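Local coordinates for protein (alpha-2u-globulin) (Rattus norvegicus, PDB 2A2U) that probably binds and carries small hydrophobic molecules, as a lipocalin that also takes up an inducer of hyaline droplets, at residues G36-I41 against Y139-D144; Y116-M121 against S147-K152. All coordinates share one frame; numbering follows the deposited sequence.

Contact 1 of 2, residues G36-I41 against Y139-D144; sequences GDWFSI and YGRTKD
Trp-38 carries the guanidinium of Arg-141 flat on one face of its indole, centres 4.0 Å apart and the planes tilted by 24°. Bends at chi2 (-142°) and chi3 (76°) fold the arginine chain back over the ring, and its CG makes a CH-pi contact 3.9 Å from the centroid of the six-membered ring. Arg-141 NH2 passes 3.3 Å from Gly-36 CA, where any side chain would collide with it; hydrogen bonds from NH2 to Asn-35 O and from NH1 to Tyr-116 O fix the group's rotation. The indole NE1 hydrogen-bonds to Leu-34 O.

Backbone bonds join the strands in an antiparallel hydrogen-bonded pair: Phe-39 N to Gly-140 O at 2.7 Å, and Gly-140 N to Phe-39 O at 3.0 Å.

CH-pi and packing contacts remain. Lys-143 CG sits over one face of the Phe-39 ring, 4.1 Å from its centroid, while Arg-141 O lies at that ring's edge. Ile-41 CG1 comes within 3.5 Å of Gly-140 N.

This is the lipocalin Gly-X-Trp signature meeting the family's arginine just past the last barrel strand: a cation is covered by an aromatic face and held by backbone carbonyls without a carboxylate partner across the contact.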
loop_
_atom_site.group_PDB
_atom_site.type_symbol
_atom_site.label_atom_id
_atom_site.label_comp_id
_atom_site.label_asym_id
_atom_site.label_seq_id
_atom_site.Cartn_x
_atom_site.Cartn_y
_atom_site.Cartn_z
ATOM N N GLY A 36 5.914 -13.503 17.063
ATOM C CA GLY A 36 5.848 -13.157 18.469
ATOM C C GLY A 36 6.366 -11.787 18.824
ATOM O O GLY A 36 6.666 -10.983 17.957
ATOM N N ASP A 37 6.470 -11.528 20.115
ATOM C CA ASP A 37 6.939 -10.251 20.609
ATOM C C ASP A 37 8.443 -10.134 20.638
ATOM O O ASP A 37 9.140 -11.086 20.989
ATOM C CB ASP A 37 6.385 -10.003 21.998
ATOM C CG ASP A 37 4.888 -9.896 22.001
ATOM O OD1 ASP A 37 4.353 -8.964 21.375
ATOM O OD2 ASP A 37 4.228 -10.747 22.615
ATOM N N TRP A 38 8.932 -8.960 20.251
ATOM C CA TRP A 38 10.360 -8.683 20.235
ATOM C C TRP A 38 10.569 -7.286 20.751
ATOM O O TRP A 38 9.663 -6.473 20.683
ATOM C CB TRP A 38 10.911 -8.784 18.820
ATOM C CG TRP A 38 10.881 -10.165 18.269
ATOM C CD1 TRP A 38 9.875 -10.731 17.531
ATOM C CD2 TRP A 38 11.897 -11.155 18.404
ATOM N NE1 TRP A 38 10.221 -12.018 17.195
ATOM C CE2 TRP A 38 11.452 -12.309 17.713
ATOM C CE3 TRP A 38 13.150 -11.190 19.037
ATOM C CZ2 TRP A 38 12.222 -13.490 17.645
ATOM C CZ3 TRP A 38 13.917 -12.369 18.969
ATOM C CH2 TRP A 38 13.446 -13.501 18.273
ATOM N N PHE A 39 11.760 -7.008 21.270
ATOM C CA PHE A 39 12.081 -5.691 21.809
ATOM C C PHE A 39 13.364 -5.213 21.176
ATOM O O PHE A 39 14.218 -6.026 20.830
ATOM C CB PHE A 39 12.309 -5.766 23.314
ATOM C CG PHE A 39 11.097 -6.135 24.089
ATOM C CD1 PHE A 39 10.763 -7.464 24.295
ATOM C CD2 PHE A 39 10.288 -5.150 24.626
ATOM C CE1 PHE A 39 9.641 -7.806 25.022
ATOM C CE2 PHE A 39 9.161 -5.481 25.358
ATOM C CZ PHE A 39 8.837 -6.814 25.555
ATOM N N SER A 40 13.504 -3.899 21.030
ATOM C CA SER A 40 14.707 -3.310 20.457
ATOM C C SER A 40 15.762 -3.220 21.543
ATOM O O SER A 40 15.543 -2.578 22.566
ATOM C CB SER A 40 14.409 -1.923 19.892
ATOM O OG SER A 40 13.692 -2.039 18.680
ATOM N N ILE A 41 16.901 -3.865 21.314
ATOM C CA ILE A 41 17.980 -3.872 22.286
ATOM C C ILE A 41 19.156 -2.975 21.879
ATOM O O ILE A 41 19.533 -2.071 22.624
ATOM C CB ILE A 41 18.471 -5.316 22.552
ATOM C CG1 ILE A 41 17.276 -6.259 22.777
ATOM C CG2 ILE A 41 19.412 -5.344 23.741
ATOM C CD1 ILE A 41 16.319 -5.845 23.892
ATOM N N TYR A 139 17.359 -7.704 18.251
ATOM C CA TYR A 139 16.069 -7.762 18.934
ATOM C C TYR A 139 16.112 -8.910 19.915
ATOM O O TYR A 139 16.714 -9.949 19.634
ATOM C CB TYR A 139 14.928 -8.024 17.955
ATOM C CG TYR A 139 14.647 -6.882 17.030
ATOM C CD1 TYR A 139 14.832 -5.575 17.448
ATOM C CD2 TYR A 139 14.201 -7.108 15.733
ATOM C CE1 TYR A 139 14.583 -4.519 16.604
ATOM C CE2 TYR A 139 13.949 -6.058 14.876
ATOM C CZ TYR A 139 14.143 -4.768 15.319
ATOM O OH TYR A 139 13.905 -3.705 14.488
ATOM N N GLY A 140 15.468 -8.722 21.059
ATOM C CA GLY A 140 15.434 -9.768 22.057
ATOM C C GLY A 140 13.996 -10.030 22.405
ATOM O O GLY A 140 13.176 -9.135 22.239
ATOM N N ARG A 141 13.673 -11.245 22.842
ATOM C CA ARG A 141 12.295 -11.565 23.223
ATOM C C ARG A 141 12.005 -10.972 24.604
ATOM O O ARG A 141 10.855 -10.914 25.049
ATOM C CB ARG A 141 12.072 -13.072 23.236
ATOM C CG ARG A 141 12.567 -13.741 21.987
ATOM C CD ARG A 141 11.659 -14.855 21.544
ATOM N NE ARG A 141 10.450 -14.358 20.907
ATOM C CZ ARG A 141 9.914 -14.886 19.809
ATOM N NH1 ARG A 141 10.477 -15.929 19.211
ATOM N NH2 ARG A 141 8.791 -14.379 19.319
ATOM N N THR A 142 13.072 -10.498 25.246
ATOM C CA THR A 142 13.031 -9.878 26.565
ATOM C C THR A 142 13.452 -8.421 26.460
ATOM O O THR A 142 14.131 -8.049 25.507
ATOM C CB THR A 142 13.978 -10.606 27.532
ATOM O OG1 THR A 142 15.236 -10.857 26.893
ATOM C CG2 THR A 142 13.377 -11.922 27.944
ATOM N N LYS A 143 13.057 -7.607 27.438
ATOM C CA LYS A 143 13.385 -6.182 27.448
ATOM C C LYS A 143 14.877 -5.896 27.370
ATOM O O LYS A 143 15.285 -4.813 26.966
ATOM C CB LYS A 143 12.760 -5.482 28.653
ATOM C CG LYS A 143 11.363 -4.951 28.385
ATOM C CD LYS A 143 10.734 -4.384 29.647
ATOM C CE LYS A 143 9.362 -3.784 29.368
ATOM N NZ LYS A 143 8.589 -3.521 30.620
ATOM N N ASP A 144 15.691 -6.870 27.751
ATOM C CA ASP A 144 17.137 -6.716 27.677
ATOM C C ASP A 144 17.756 -8.085 27.409
ATOM O O ASP A 144 17.091 -9.110 27.526
ATOM C CB ASP A 144 17.706 -6.094 28.957
ATOM C CG ASP A 144 19.138 -5.581 28.779
ATOM O OD1 ASP A 144 19.617 -5.491 27.635
ATOM O OD2 ASP A 144 19.792 -5.252 29.789
#

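Contact 2 of 2, residues Y116-M121 against S147-K152; sequences YDRYVM and SDIKEK
The guanidinium of Arg-118 is gripped by two carboxylates, with NE in a salt bridge to Asp-115 and NH2 in another to Glu-20, while NH1 reaches the helix and lies 3.2 Å from Ile-149 CD1. No hydrogen bond crosses between 116-121 and 147-152, and that methyl meets the charged group obliquely.

Ile-149 is the residue on which the strand side converges. Its CG2, anti to the backbone N, is carried to the base of the Tyr-119 ring, 3.8 Å from CG. Tyr-119 has its own CG between the backbone N and the carbonyl carbon (chi1 69°), and its ring runs obliquely past the isoleucine until OH stands 3.8 Å from Lys-152 NZ, too far for a bond; that ammonium pairs instead with Glu-21. Met-121, extended beyond CG, brings its CE methyl to 3.9 Å from Lys-152 CG and to 4.3 Å from Ile-149 CG2. Leu-138 of the neighbouring strand touches Tyr-119, Met-121 and Ile-149 alike.

Shortening Ile-149 to an alanine would probably open a gap between the Tyr-119 ring and the Met-121 methyl and deprive the Arg-118 guanidinium of the methyl beside it.

Strand 119-121 and helix 147-152 run nearly parallel, at 11° with axes 10.6 Å apart, as the lipocalin helix lies against the outside of its barrel. The chemistry is divided accordingly: methyls and an aromatic ring fill the interface, and the cations flanking it take their carboxylates from outside the two segments, Asp-115 just before 116-121 and Glu-20 and Glu-21 near the N-terminus.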
loop_
_atom_site.group_PDB
_atom_site.type_symbol
_atom_site.label_atom_id
_atom_site.label_comp_id
_atom_site.label_asym_id
_atom_site.label_seq_id
_atom_site.Cartn_x
_atom_site.Cartn_y
_atom_site.Cartn_z
ATOM N N TYR A 116 16.187 -18.027 17.810
ATOM C CA TYR A 116 14.732 -18.069 17.900
ATOM C C TYR A 116 14.026 -17.565 19.154
ATOM O O TYR A 116 13.129 -16.722 19.065
ATOM C CB TYR A 116 14.200 -19.445 17.514
ATOM C CG TYR A 116 14.522 -19.850 16.097
ATOM C CD1 TYR A 116 13.904 -19.234 15.010
ATOM C CD2 TYR A 116 15.443 -20.857 15.842
ATOM C CE1 TYR A 116 14.195 -19.630 13.706
ATOM C CE2 TYR A 116 15.735 -21.251 14.557
ATOM C CZ TYR A 116 15.118 -20.641 13.500
ATOM O OH TYR A 116 15.420 -21.092 12.251
ATOM N N ASP A 117 14.405 -18.073 20.321
ATOM C CA ASP A 117 13.741 -17.648 21.555
ATOM C C ASP A 117 14.476 -16.652 22.424
ATOM O O ASP A 117 14.097 -16.418 23.571
ATOM C CB ASP A 117 13.261 -18.844 22.383
ATOM C CG ASP A 117 14.276 -19.948 22.448
ATOM O OD1 ASP A 117 15.440 -19.673 22.811
ATOM O OD2 ASP A 117 13.911 -21.098 22.135
ATOM N N ARG A 118 15.518 -16.048 21.878
ATOM C CA ARG A 118 16.252 -15.052 22.628
ATOM C C ARG A 118 16.540 -13.818 21.802
ATOM O O ARG A 118 16.053 -12.730 22.111
ATOM C CB ARG A 118 17.563 -15.614 23.161
ATOM C CG ARG A 118 17.430 -16.360 24.459
ATOM C CD ARG A 118 18.778 -16.499 25.128
ATOM N NE ARG A 118 19.736 -17.225 24.296
ATOM C CZ ARG A 118 21.052 -17.039 24.336
ATOM N NH1 ARG A 118 21.576 -16.148 25.171
ATOM N NH2 ARG A 118 21.844 -17.740 23.534
ATOM N N TYR A 119 17.304 -13.999 20.728
ATOM C CA TYR A 119 17.690 -12.887 19.879
ATOM C C TYR A 119 17.498 -13.103 18.375
ATOM O O TYR A 119 17.251 -14.216 17.901
ATOM C CB TYR A 119 19.159 -12.535 20.148
ATOM C CG TYR A 119 20.131 -13.593 19.663
ATOM C CD1 TYR A 119 20.388 -14.731 20.419
ATOM C CD2 TYR A 119 20.755 -13.476 18.420
ATOM C CE1 TYR A 119 21.243 -15.730 19.946
ATOM C CE2 TYR A 119 21.607 -14.465 17.938
ATOM C CZ TYR A 119 21.845 -15.591 18.699
ATOM O OH TYR A 119 22.660 -16.590 18.212
ATOM N N VAL A 120 17.593 -11.996 17.646
ATOM C CA VAL A 120 17.519 -11.982 16.192
ATOM C C VAL A 120 18.255 -10.739 15.727
ATOM O O VAL A 120 18.018 -9.640 16.220
ATOM C CB VAL A 120 16.072 -12.021 15.627
ATOM C CG1 VAL A 120 15.298 -10.757 15.965
ATOM C CG2 VAL A 120 16.125 -12.226 14.129
ATOM N N MET A 121 19.241 -10.948 14.869
ATOM C CA MET A 121 20.045 -9.860 14.338
ATOM C C MET A 121 19.679 -9.663 12.870
ATOM O O MET A 121 19.711 -10.605 12.070
ATOM C CB MET A 121 21.537 -10.186 14.484
ATOM C CG MET A 121 21.920 -10.677 15.872
ATOM S SD MET A 121 23.663 -11.020 16.072
ATOM C CE MET A 121 23.784 -11.093 17.838
ATOM N N SER A 147 24.858 -9.867 28.211
ATOM C CA SER A 147 25.996 -9.031 27.863
ATOM C C SER A 147 26.817 -9.729 26.788
ATOM O O SER A 147 27.535 -9.092 26.022
ATOM C CB SER A 147 26.862 -8.798 29.096
ATOM O OG SER A 147 27.157 -7.422 29.251
ATOM N N ASP A 148 26.697 -11.052 26.749
ATOM C CA ASP A 148 27.391 -11.886 25.779
ATOM C C ASP A 148 26.767 -11.702 24.406
ATOM O O ASP A 148 27.480 -11.592 23.409
ATOM C CB ASP A 148 27.281 -13.361 26.169
ATOM C CG ASP A 148 27.735 -13.624 27.581
ATOM O OD1 ASP A 148 28.612 -12.889 28.081
ATOM O OD2 ASP A 148 27.211 -14.572 28.194
ATOM N N ILE A 149 25.435 -11.675 24.358
ATOM C CA ILE A 149 24.723 -11.508 23.096
ATOM C C ILE A 149 25.079 -10.152 22.514
ATOM O O ILE A 149 25.327 -10.026 21.315
ATOM C CB ILE A 149 23.189 -11.575 23.278
ATOM C CG1 ILE A 149 22.791 -12.822 24.059
ATOM C CG2 ILE A 149 22.511 -11.608 21.927
ATOM C CD1 ILE A 149 23.293 -14.101 23.448
ATOM N N LYS A 150 25.162 -9.152 23.379
ATOM C CA LYS A 150 25.485 -7.812 22.935
ATOM C C LYS A 150 26.907 -7.685 22.396
ATOM O O LYS A 150 27.173 -6.818 21.566
ATOM C CB LYS A 150 25.245 -6.805 24.052
ATOM C CG LYS A 150 23.824 -6.777 24.536
ATOM C CD LYS A 150 23.628 -5.612 25.467
ATOM C CE LYS A 150 22.290 -5.676 26.163
ATOM N NZ LYS A 150 22.105 -4.505 27.064
ATOM N N GLU A 151 27.813 -8.548 22.851
ATOM C CA GLU A 151 29.199 -8.514 22.387
ATOM C C GLU A 151 29.295 -9.104 20.994
ATOM O O GLU A 151 29.931 -8.528 20.116
ATOM C CB GLU A 151 30.106 -9.313 23.315
ATOM C CG GLU A 151 31.220 -8.511 23.955
ATOM C CD GLU A 151 32.166 -7.872 22.959
ATOM O OE1 GLU A 151 32.459 -8.471 21.902
ATOM O OE2 GLU A 151 32.648 -6.765 23.260
ATOM N N LYS A 152 28.701 -10.283 20.819
ATOM C CA LYS A 152 28.682 -10.980 19.538
ATOM C C LYS A 152 28.142 -10.035 18.470
ATOM O O LYS A 152 28.638 -9.994 17.346
ATOM C CB LYS A 152 27.794 -12.226 19.636
ATOM C CG LYS A 152 27.306 -12.770 18.294
ATOM C CD LYS A 152 26.400 -13.985 18.460
ATOM C CE LYS A 152 27.190 -15.198 18.927
ATOM N NZ LYS A 152 26.378 -16.442 19.113
#

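Contact 1 and contact 2 lie about 10 Å apart, centre to centre, and their segments alternate along the chain: 36-41, 116-121, 139-144, 147-152. Strands 119-128 and 131-140 are neighbours in the curled antiparallel sheet. Contact 1 pairs strand 131-140 with strand 36-44, and contact 2 lays the following helix, 147-158, on the adjoining strand 119-128. The two touch directly. Asp-144 OD1 makes a 2.7 Å salt bridge to Lys-150 NZ across the turn into the helix, and Trp-38 CH2 packs 3.3 Å from Tyr-116 O. Tyr-116 belongs to the Thr-Asp-Tyr lipocalin motif; the family's signature segments thus gather at one end of the barrel, where its first and last strands, 36-44 and 131-140, meet.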